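Local coordinates for protein transcriptional regulator (Bacillus halodurans, PDB 1Z4E) that probably acts as an acyltransferase of the GNAT family, though described as a transcriptional regulator, at residues Val5-Ala10 / Ile58-Gly63. Residues are numbered along the deposited sequence; the frame is centred on the assembly and turned at random.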
loop_
_atom_site.group_PDB
_atom_site.type_symbol
_atom_site.label_atom_id
_atom_site.label_comp_id
_atom_site.label_asym_id
_atom_site.label_seq_id
_atom_site.Cartn_x
_atom_site.Cartn_y
_atom_site.Cartn_z
ATOM N N VAL A 5 5.450 7.860 25.974
ATOM C CA VAL A 5 4.279 7.082 25.606
ATOM C C VAL A 5 4.508 5.582 25.574
ATOM O O VAL A 5 5.638 5.104 25.479
ATOM C CB VAL A 5 3.729 7.495 24.220
ATOM C CG1 VAL A 5 3.439 8.982 24.201
ATOM C CG2 VAL A 5 4.720 7.116 23.120
ATOM N N THR A 6 3.400 4.858 25.664
ATOM C CA THR A 6 3.377 3.407 25.602
ATOM C C THR A 6 2.816 3.119 24.213
ATOM O O THR A 6 1.802 3.700 23.821
ATOM C CB THR A 6 2.423 2.825 26.664
ATOM O OG1 THR A 6 3.013 2.976 27.960
ATOM C CG2 THR A 6 2.149 1.344 26.397
ATOM N N ILE A 7 3.473 2.243 23.464
ATOM C CA ILE A 7 3.003 1.915 22.121
ATOM C C ILE A 7 2.644 0.433 22.086
ATOM O O ILE A 7 3.411 -0.405 22.559
ATOM C CB ILE A 7 4.095 2.234 21.076
ATOM C CG1 ILE A 7 4.398 3.737 21.108
ATOM C CG2 ILE A 7 3.650 1.791 19.679
ATOM C CD1 ILE A 7 5.568 4.151 20.238
ATOM N N ARG A 8 1.476 0.121 21.528
ATOM C CA ARG A 8 0.985 -1.259 21.464
ATOM C C ARG A 8 -0.093 -1.394 20.393
ATOM O O ARG A 8 -0.561 -0.395 19.845
ATOM C CB ARG A 8 0.354 -1.644 22.802
ATOM C CG ARG A 8 -0.821 -0.716 23.174
ATOM C CD ARG A 8 -1.538 -1.163 24.446
ATOM N NE ARG A 8 -2.540 -0.184 24.878
ATOM C CZ ARG A 8 -3.714 0.026 24.285
ATOM N NH1 ARG A 8 -4.069 -0.674 23.213
ATOM N NH2 ARG A 8 -4.539 0.945 24.768
ATOM N N GLU A 9 -0.492 -2.631 20.102
ATOM C CA GLU A 9 -1.556 -2.853 19.129
ATOM C C GLU A 9 -2.849 -2.357 19.781
ATOM O O GLU A 9 -3.013 -2.450 20.994
ATOM C CB GLU A 9 -1.696 -4.343 18.781
ATOM C CG GLU A 9 -0.499 -4.940 18.059
ATOM C CD GLU A 9 -0.797 -6.318 17.491
ATOM O OE1 GLU A 9 -1.605 -6.413 16.546
ATOM O OE2 GLU A 9 -0.228 -7.308 17.994
ATOM N N ALA A 10 -3.760 -1.822 18.982
ATOM C CA ALA A 10 -5.022 -1.318 19.508
ATOM C C ALA A 10 -5.979 -2.465 19.836
ATOM O O ALA A 10 -5.828 -3.575 19.326
ATOM C CB ALA A 10 -5.672 -0.378 18.482
ATOM N N ILE A 58 -1.964 0.376 15.364
ATOM C CA ILE A 58 -1.040 0.668 16.453
ATOM C C ILE A 58 -1.385 2.005 17.099
ATOM O O ILE A 58 -1.644 2.981 16.397
ATOM C CB ILE A 58 0.403 0.770 15.915
ATOM C CG1 ILE A 58 0.735 -0.468 15.070
ATOM C CG2 ILE A 58 1.375 0.965 17.058
ATOM C CD1 ILE A 58 0.604 -1.795 15.817
ATOM N N VAL A 59 -1.382 2.046 18.431
ATOM C CA VAL A 59 -1.675 3.287 19.142
ATOM C C VAL A 59 -0.568 3.676 20.121
ATOM O O VAL A 59 0.131 2.809 20.671
ATOM C CB VAL A 59 -3.014 3.206 19.944
ATOM C CG1 VAL A 59 -4.205 3.111 18.986
ATOM C CG2 VAL A 59 -2.990 2.015 20.908
ATOM N N ALA A 60 -0.401 4.988 20.297
ATOM C CA ALA A 60 0.558 5.563 21.236
ATOM C C ALA A 60 -0.346 5.981 22.392
ATOM O O ALA A 60 -1.358 6.659 22.181
ATOM C CB ALA A 60 1.239 6.784 20.628
ATOM N N CYS A 61 0.017 5.590 23.608
ATOM C CA CYS A 61 -0.816 5.871 24.765
ATOM C C CYS A 61 -0.162 6.646 25.901
ATOM O O CYS A 61 1.029 6.493 26.172
ATOM C CB CYS A 61 -1.334 4.548 25.336
ATOM S SG CYS A 61 -1.927 3.380 24.095
ATOM N N ASN A 62 -0.972 7.474 26.554
ATOM C CA ASN A 62 -0.571 8.256 27.723
ATOM C C ASN A 62 -1.552 7.702 28.750
ATOM O O ASN A 62 -2.558 8.336 29.077
ATOM C CB ASN A 62 -0.825 9.751 27.490
ATOM C CG ASN A 62 -0.528 10.593 28.720
ATOM O OD1 ASN A 62 0.535 10.474 29.319
ATOM N ND2 ASN A 62 -1.469 11.456 29.095
ATOM N N GLY A 63 -1.268 6.501 29.245
ATOM C CA GLY A 63 -2.187 5.870 30.172
ATOM C C GLY A 63 -3.339 5.423 29.287
ATOM O O GLY A 63 -3.105 4.833 28.231
HETATM O O HOH W 1 1.101 4.770 29.036
#
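Arg-8 lies over Val-59 and Cys-61 where an edge strand is fastened to a GNAT sheet; with Ile-58, these two give up the most surface to the 5-10 segment. Strand 6-9, outermost in the mixed sheet of the chain, runs antiparallel to strand 55-62. Thr-6 and Cys-61 exchange two backbone hydrogen bonds, as do Arg-8 and Val-59, whose N donates to Arg-8 O at 2.9 Å.

On the face carrying Val-59 and Cys-61, Arg-8 CG sits between its backbone N and carbonyl carbon (chi1 59°), and the extended chain beyond brings Arg-8 NH2 to 3.6 Å from Cys-61 SG. Val-59 CG2 lies against the same guanidinium face, toward its rim, while Val-59 CG1 meets Ala-10 CB at 3.8 Å. Arg-8 NH1 donates to Glu-9 O (3.0 Å) and forms a salt bridge with Asp-14. A leucine in place of Arg-8 would probably leave Asp-14 without this mate and Glu-9 O without its donor.

Ile-58 turns to helix 102-116, yet its CG2 meets Ile-7 CG2 at 3.6 Å, and both side chains touch Trp-109 of that helix. Apolar packing thus faces the helix, whereas a charged group, held by acceptors, roofs Val-59 and Cys-61.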